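Local coordinates for odorant binding protein ASP5 (Apis mellifera, PDB 3R72) that probably binds and carries small hydrophobic odorant molecules in the bee antenna, enclosing them in a helical pocket lined mainly by apolar side chains, at residues 23-27 and 28-32; 49-52 and 53-57. All blocks are in the same frame, centred on the assembly; numbering follows the deposited sequence.

Interaction 1 of 2, residues 23-27 and 28-32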
ATOM      1  N   ILE A  23     -14.574   4.618   4.095  1.00 12.43           N
ATOM      2  CA  ILE A  23     -14.945   3.369   3.424  1.00 12.47           C
ATOM      3  C   ILE A  23     -15.878   2.455   4.259  1.00 13.26           C
ATOM      4  O   ILE A  23     -16.535   1.571   3.700  1.00 14.94           O
ATOM      5  CB  ILE A  23     -13.669   2.623   2.968  1.00 12.29           C
ATOM      6  CG1 ILE A  23     -12.840   3.495   2.012  1.00 14.44           C
ATOM      7  CG2 ILE A  23     -14.012   1.297   2.288  1.00 13.43           C
ATOM      8  CD1 ILE A  23     -13.595   3.972   0.789  1.00 16.60           C
ATOM      9  N   ALA A  24     -15.949   2.658   5.568  1.00 13.10           N
ATOM     10  CA  ALA A  24     -16.891   1.940   6.437  1.00 11.75           C
ATOM     11  C   ALA A  24     -16.636   0.424   6.514  1.00 11.35           C
ATOM     12  O   ALA A  24     -17.558  -0.399   6.491  1.00 11.38           O
ATOM     13  CB  ALA A  24     -18.357   2.262   6.053  1.00 12.83           C
ATOM     14  N   ILE A  25     -15.361   0.080   6.652  1.00 10.45           N
ATOM     15  CA  ILE A  25     -14.936  -1.278   6.941  1.00  9.99           C
ATOM     16  C   ILE A  25     -14.246  -1.299   8.282  1.00  9.93           C
ATOM     17  O   ILE A  25     -14.048  -0.256   8.906  1.00 10.98           O
ATOM     18  CB  ILE A  25     -14.013  -1.870   5.851  1.00 10.30           C
ATOM     19  CG1 ILE A  25     -12.763  -1.014   5.644  1.00  9.96           C
ATOM     20  CG2 ILE A  25     -14.785  -2.029   4.560  1.00 11.37           C
ATOM     21  CD1 ILE A  25     -11.695  -1.673   4.788  1.00 11.26           C
ATOM     22  N   THR A  26     -13.878  -2.481   8.735  1.00 10.23           N
ATOM     23  CA  THR A  26     -13.292  -2.635  10.044  1.00 10.09           C
ATOM     24  C   THR A  26     -11.770  -2.653   9.991  1.00  9.88           C
ATOM     25  O   THR A  26     -11.144  -3.035   8.993  1.00  9.53           O
ATOM     26  CB  THR A  26     -13.760  -3.945  10.692  1.00  9.82           C
ATOM     27  OG1 THR A  26     -13.279  -5.025   9.897  1.00 10.15           O
ATOM     28  CG2 THR A  26     -15.296  -4.012  10.801  1.00 11.74           C
ATOM     29  N   GLU A  27     -11.184  -2.313  11.123  1.00 10.67           N
ATOM     30  CA  GLU A  27      -9.762  -2.425  11.279  1.00 11.25           C
ATOM     31  C   GLU A  27      -9.295  -3.877  11.120  1.00 10.09           C
ATOM     32  O   GLU A  27      -8.227  -4.134  10.555  1.00  9.68           O
ATOM     33  CB  GLU A  27      -9.333  -1.839  12.619  1.00 13.46           C
ATOM     34  CG  GLU A  27      -7.845  -1.784  12.762  1.00 17.66           C
ATOM     35  CD  GLU A  27      -7.379  -0.674  13.674  1.00 21.36           C
ATOM     36  OE1 GLU A  27      -8.110  -0.316  14.628  1.00 26.86           O
ATOM     37  OE2 GLU A  27      -6.263  -0.185  13.447  1.00 22.44           O
ATOM     38  N   GLU A  28     -10.102  -4.824  11.590  1.00  9.59           N
ATOM     39  CA  GLU A  28      -9.772  -6.225  11.434  1.00  9.20           C
ATOM     40  C   GLU A  28      -9.534  -6.571   9.958  1.00  8.39           C
ATOM     41  O   GLU A  28      -8.575  -7.264   9.612  1.00  8.12           O
ATOM     42  CB  GLU A  28     -10.898  -7.110  11.999  1.00  9.48           C
ATOM     43  CG  GLU A  28     -10.611  -8.590  11.801  1.00  9.67           C
ATOM     44  CD  GLU A  28     -11.773  -9.511  12.094  1.00  9.88           C
ATOM     45  OE1 GLU A  28     -12.807  -9.087  12.641  1.00 10.01           O
ATOM     46  OE2 GLU A  28     -11.624 -10.704  11.745  1.00 11.08           O
ATOM     47  N   LEU A  29     -10.414  -6.111   9.084  1.00  8.03           N
ATOM     48  CA  LEU A  29     -10.332  -6.454   7.681  1.00  8.42           C
ATOM     49  C   LEU A  29      -9.038  -5.877   7.068  1.00  8.05           C
ATOM     50  O   LEU A  29      -8.342  -6.538   6.297  1.00  8.68           O
ATOM     51  CB  LEU A  29     -11.600  -5.941   6.995  1.00  8.84           C
ATOM     52  CG  LEU A  29     -11.775  -6.348   5.538  1.00  9.31           C
ATOM     53  CD1 LEU A  29     -11.838  -7.860   5.377  1.00 11.55           C
ATOM     54  CD2 LEU A  29     -13.019  -5.693   4.979  1.00 11.28           C
ATOM     55  N   VAL A  30      -8.676  -4.664   7.467  1.00  8.22           N
ATOM     56  CA  VAL A  30      -7.431  -4.066   6.997  1.00  8.93           C
ATOM     57  C   VAL A  30      -6.217  -4.820   7.551  1.00  9.06           C
ATOM     58  O   VAL A  30      -5.288  -5.120   6.813  1.00  9.76           O
ATOM     59  CB  VAL A  30      -7.367  -2.580   7.364  1.00  9.00           C
ATOM     60  CG1 VAL A  30      -6.004  -2.005   7.022  1.00  9.78           C
ATOM     61  CG2 VAL A  30      -8.495  -1.822   6.662  1.00  9.67           C
ATOM     62  N   ASP A  31      -6.232  -5.122   8.852  1.00  9.64           N
ATOM     63  CA  ASP A  31      -5.140  -5.869   9.476  1.00 10.59           C
ATOM     64  C   ASP A  31      -4.951  -7.268   8.894  1.00  9.81           C
ATOM     65  O   ASP A  31      -3.851  -7.827   8.933  1.00 10.81           O
ATOM     66  CB  ASP A  31      -5.372  -6.021  10.981  1.00 11.37           C
ATOM     67  CG  ASP A  31      -5.063  -4.780  11.758  1.00 14.38           C
ATOM     68  OD1 ASP A  31      -4.176  -4.006  11.340  1.00 16.87           O
ATOM     69  OD2 ASP A  31      -5.695  -4.621  12.825  1.00 18.33           O
ATOM     70  N   GLY A  32      -6.014  -7.832   8.344  1.00  9.17           N
ATOM     71  CA  GLY A  32      -5.924  -9.151   7.747  1.00  8.94           C
ATOM     72  C   GLY A  32      -4.950  -9.231   6.588  1.00  7.95           C
ATOM     73  O   GLY A  32      -4.352 -10.279   6.351  1.00  8.72           O
TER
HETATM   74  O   HOH W   1      -4.834  -2.720  14.477  1.00 28.65           O

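Interaction 2 of 2, residues 49-52 and 53-57. With NBB (N-butyl-benzenesulfonamide), chain B; NBB (N-butyl-benzenesulfonamide), chain C.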
ATOM      1  N   THR A  49      -7.200   1.860  -2.343  1.00  6.81           N
ATOM      2  CA  THR A  49      -7.162   3.019  -3.215  1.00  7.45           C
ATOM      3  C   THR A  49      -7.173   4.326  -2.419  1.00  7.24           C
ATOM      4  O   THR A  49      -6.469   5.269  -2.770  1.00  7.64           O
ATOM      5  CB  THR A  49      -8.339   3.018  -4.202  1.00  7.72           C
ATOM      6  OG1 THR A  49      -8.515   1.698  -4.726  1.00  8.57           O
ATOM      7  CG2 THR A  49      -8.108   4.024  -5.338  1.00 10.18           C
ATOM      8  N   CYS A  50      -7.978   4.374  -1.367  1.00  7.59           N
ATOM      9  CA  CYS A  50      -8.053   5.544  -0.512  1.00  8.27           C
ATOM     10  C   CYS A  50      -6.668   5.884   0.047  1.00  7.37           C
ATOM     11  O   CYS A  50      -6.226   7.043  -0.012  1.00  7.61           O
ATOM     12  CB  CYS A  50      -9.073   5.302   0.613  1.00  8.81           C
ATOM     13  SG  CYS A  50      -9.312   6.672   1.775  1.00 11.83           S
ATOM     14  N   ILE A  51      -5.965   4.866   0.545  1.00  6.59           N
ATOM     15  CA  ILE A  51      -4.648   5.067   1.123  1.00  6.58           C
ATOM     16  C   ILE A  51      -3.642   5.487   0.052  1.00  6.09           C
ATOM     17  O   ILE A  51      -2.870   6.427   0.241  1.00  6.43           O
ATOM     18  CB  ILE A  51      -4.165   3.783   1.839  1.00  6.77           C
ATOM     19  CG1 ILE A  51      -5.003   3.504   3.088  1.00  6.77           C
ATOM     20  CG2 ILE A  51      -2.688   3.848   2.184  1.00  7.71           C
ATOM     21  CD1 ILE A  51      -4.841   4.501   4.233  1.00  8.22           C
ATOM     22  N   MET A  52      -3.622   4.781  -1.084  1.00  6.30           N
ATOM     23  CA  MET A  52      -2.649   5.135  -2.117  1.00  6.32           C
ATOM     24  C   MET A  52      -2.908   6.535  -2.664  1.00  6.53           C
ATOM     25  O   MET A  52      -1.976   7.266  -3.007  1.00  7.28           O
ATOM     26  CB  MET A  52      -2.599   4.092  -3.233  1.00  6.63           C
ATOM     27  CG  MET A  52      -2.041   2.771  -2.725  1.00  6.24           C
ATOM     28  SD  MET A  52      -1.707   1.519  -3.976  1.00  7.05           S
ATOM     29  CE  MET A  52      -0.319   2.222  -4.833  1.00  8.18           C
ATOM     30  N   LYS A  53      -4.173   6.941  -2.752  1.00  6.68           N
ATOM     31  CA  LYS A  53      -4.443   8.309  -3.182  1.00  7.69           C
ATOM     32  C   LYS A  53      -3.932   9.348  -2.177  1.00  7.49           C
ATOM     33  O   LYS A  53      -3.403  10.389  -2.585  1.00  8.21           O
ATOM     34  CB  LYS A  53      -5.926   8.512  -3.503  1.00  7.76           C
ATOM     35  CG  LYS A  53      -6.332   7.867  -4.820  1.00  8.89           C
ATOM     36  CD  LYS A  53      -7.719   8.271  -5.253  1.00 12.24           C
ATOM     37  CE  LYS A  53      -7.997   7.788  -6.677  1.00 14.01           C
ATOM     38  NZ  LYS A  53      -9.090   8.546  -7.348  1.00 17.20           N
ATOM     39  N   LEU A  54      -4.076   9.069  -0.886  0.50  7.46           N
ATOM     40  CA  LEU A  54      -3.512   9.934   0.155  0.50  7.94           C
ATOM     41  C   LEU A  54      -2.000  10.079   0.030  0.50  8.09           C
ATOM     42  O   LEU A  54      -1.464  11.171   0.186  0.50  7.78           O
ATOM     43  CB  LEU A  54      -3.846   9.393   1.543  0.50  8.69           C
ATOM     44  CG  LEU A  54      -4.757  10.199   2.468  0.50 11.45           C
ATOM     45  CD1 LEU A  54      -5.618  11.213   1.708  0.50 13.41           C
ATOM     46  CD2 LEU A  54      -5.606   9.290   3.351  0.50 11.43           C
ATOM     47  N   LEU A  55      -1.319   8.974  -0.260  1.00  7.41           N
ATOM     48  CA  LEU A  55       0.140   8.966  -0.408  1.00  8.15           C
ATOM     49  C   LEU A  55       0.616   9.462  -1.764  1.00  8.16           C
ATOM     50  O   LEU A  55       1.815   9.549  -2.007  1.00  9.18           O
ATOM     51  CB  LEU A  55       0.700   7.569  -0.151  1.00  8.87           C
ATOM     52  CG  LEU A  55       0.686   7.206   1.327  1.00 10.52           C
ATOM     53  CD1 LEU A  55       1.014   5.732   1.500  1.00 12.64           C
ATOM     54  CD2 LEU A  55       1.647   8.108   2.134  1.00 12.58           C
ATOM     55  N   ARG A  56      -0.324   9.741  -2.666  1.00  7.29           N
ATOM     56  CA  ARG A  56      -0.037  10.221  -4.010  1.00  8.59           C
ATOM     57  C   ARG A  56       0.628   9.123  -4.869  1.00  7.47           C
ATOM     58  O   ARG A  56       1.233   9.422  -5.901  1.00  8.02           O
ATOM     59  CB  ARG A  56       0.817  11.507  -3.974  1.00  9.93           C
ATOM     60  CG  ARG A  56       0.437  12.561  -2.927  1.00 12.99           C
ATOM     61  CD  ARG A  56      -0.816  13.276  -3.357  1.00 14.25           C
ATOM     62  NE  ARG A  56      -0.690  13.932  -4.663  1.00 14.16           N
ATOM     63  CZ  ARG A  56      -1.721  14.404  -5.364  1.00 13.48           C
ATOM     64  NH1 ARG A  56      -2.945  14.299  -4.883  1.00 12.65           N
ATOM     65  NH2 ARG A  56      -1.518  14.971  -6.549  1.00 13.82           N
ATOM     66  N   THR A  57       0.480   7.865  -4.458  1.00  7.25           N
ATOM     67  CA  THR A  57       1.039   6.747  -5.198  1.00  6.92           C
ATOM     68  C   THR A  57       0.063   6.185  -6.236  1.00  6.71           C
ATOM     69  O   THR A  57       0.445   5.347  -7.047  1.00  6.71           O
ATOM     70  CB  THR A  57       1.511   5.672  -4.225  1.00  6.55           C
ATOM     71  OG1 THR A  57       0.431   5.304  -3.370  1.00  6.25           O
ATOM     72  CG2 THR A  57       2.680   6.162  -3.402  1.00  7.26           C
TER
HETATM   73  O1S NBB B   1       1.453   2.975  -2.013  0.70  9.11           O
HETATM   74  S   NBB B   1       1.902   2.518  -0.750  0.70  9.23           S
HETATM   75  O2S NBB B   1       1.073   2.868   0.370  0.70 11.35           O
HETATM   76  N10 NBB B   1       3.359   3.142  -0.526  0.70  9.86           N
HETATM   77  C11 NBB B   1       4.403   2.944  -1.509  1.00 11.94           C
HETATM   78  C12 NBB B   1       5.767   2.791  -0.863  1.00 13.40           C
HETATM   79  C13 NBB B   1       5.940   1.488  -0.083  1.00 14.28           C
HETATM   80  C14 NBB B   1       6.035   0.303  -1.021  1.00 16.31           C
HETATM   81  C4  NBB B   1       2.065   0.888  -0.804  0.70  8.06           C
HETATM   82  C5  NBB B   1       2.459   0.214   0.354  0.70  9.06           C
HETATM   83  C6  NBB B   1       2.621  -1.179   0.358  0.70  8.97           C
HETATM   84  C1  NBB B   1       2.391  -1.929  -0.785  0.70  9.15           C
HETATM   85  C2  NBB B   1       1.982  -1.287  -1.931  0.70  8.35           C
HETATM   86  C3  NBB B   1       1.824   0.098  -1.949  0.70  8.96           C
HETATM   87  O1S NBB C 124       3.415   2.247   3.674  0.70 15.25           O
HETATM   88  S   NBB C 124       4.336   3.310   3.386  0.70 13.52           S
HETATM   89  O2S NBB C 124       4.345   3.712   2.008  0.70 14.83           O
HETATM   90  N10 NBB C 124       5.802   2.795   3.757  0.70 12.58           N
HETATM   91  C11 NBB C 124       6.094   2.307   5.094  0.70 13.47           C
HETATM   92  C12 NBB C 124       7.285   1.359   5.093  0.70 14.77           C
HETATM   93  C13 NBB C 124       7.825   1.122   6.496  0.70 16.42           C
HETATM   94  C14 NBB C 124       6.874   0.299   7.330  0.70 17.42           C
HETATM   95  C4  NBB C 124       4.014   4.615   4.299  0.70 11.87           C
HETATM   96  C5  NBB C 124       4.167   5.918   3.801  0.70 11.53           C
HETATM   97  C6  NBB C 124       3.900   7.043   4.586  0.70 12.45           C
HETATM   98  C1  NBB C 124       3.498   6.873   5.903  0.70 12.78           C
HETATM   99  C2  NBB C 124       3.348   5.594   6.412  0.70 12.71           C
HETATM  100  C3  NBB C 124       3.602   4.475   5.620  0.70 12.82           C

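Interaction 1 of 2, residues 23-27 and 28-32
Ile25 and Val30 meet methyl to methyl, Ile25 CD1 lying 3.7 Å from Val30 CG2, with the two side chains crossing at about a right angle. The beta-branch of Ile25 also takes up Leu29, whose CD2 comes to 4.0 Å from Ile25 CB. Next along the chain, Thr26 caps the first turn: with OG1 set between its backbone N and carbonyl carbon (chi1 64°), the hydroxyl oxygen accepts Leu29 N at 3.2 Å. Thr26 O adds only weak bonds to Leu29 N and Val30 N. One residue on, Asp31 N donates to Glu27 O at 2.8 Å, a nearly straight bond (171°), the first strong one of the i to i+4 series.

The Glu27 and Asp31 carboxylates have planes 19° apart, with Glu27 OE2 and Asp31 OD2 4.5 Å from each other. A water donates to both, at 2.7 Å to Asp31 OD2 and weakly to Glu27 OE2. Arg16 of helix 5-23 forms salt bridges with both acids, which probably offsets their mutual repulsion. Leu20 of that helix and Leu44 and Tyr47 of helix 42-54 pack on Ile25, while Ala24, the first residue past helix 5-23, takes positive phi. Thr26 as N-cap, flanked by the Ile25-Val30 pair, is the N-terminal capping pattern known as a hydrophobic staple.

Interaction 2 of 2, residues 49-52 and 53-57
Leu55, whose CD1 lies 4.2 Å from Ile51 CG2 one turn earlier in the helix, meets the flat benzene ring of the n-butyl-benzenesulfonamide in chain C at its rim. Leu55 CD2 stands to one side of the ring plane, 3.5 Å from ring atom C6 and well off the ring centre. Its other methyl turns to the second ligand, CD1 lying 3.1 Å from O2S of the chain B molecule, a tight approach to a sulfonyl oxygen.

The other sulfonyl oxygen of that ligand faces Thr57 and Met52. Thr57 OG1 is 2.9 Å from O1S of the chain B ligand and 3.1 Å from Met52 O; both could accept its one proton. With chi1 at 55°, the hydroxyl sits between the backbone N and carbonyl carbon of Thr57, within bonding distance of both oxygens. Met52 crosses Thr57 at about a right angle, and its bend at chi3 (69°) lays CE 3.4 Å from the same O1S, so the methyl and the Thr57 hydroxyl approach that oxygen next to each other. Phe58, Thr104 and Tyr107 pack against Met52, and Met67 and Ile68 against Thr57.

Away from the ligands, Lys53 runs extended beside Thr49, both pointing the same way, while the Thr49 hydroxyl bonds to Thr104. Cys50 ties the helix to helix 5-23 through its disulfide with Cys19. At the C-terminal end, Thr57 N reaches back to Met52 O (2.9 Å) and Arg56 N bonds weakly to Lys53 O, with Arg56 at positive phi. This Schellman motif closes helix 42-54 and turns Thr57 into the ligand pocket of the PBP/GOBP fold.

Overall arrangement
Interaction 1 comes first along the chain, where helix 5-23 gives way to helix 27-32; interaction 2 follows at the far end of the next helix, 42-54. Their centres are 16 Å apart, and their nearest atoms, about 4 Å from each other, do not touch. One starts a helix at the surface, the other ends a helix against the bound ligands. Both lean on helix 5-23, interaction 1 through Arg16 and Leu20 and interaction 2 through Met15 and Cys19. Helix 42-54 itself joins them, Leu44 and Tyr47 meeting interaction 1 while its last turn lines the pocket. This places a surface helix start and a pocket wall on one shared helical framework.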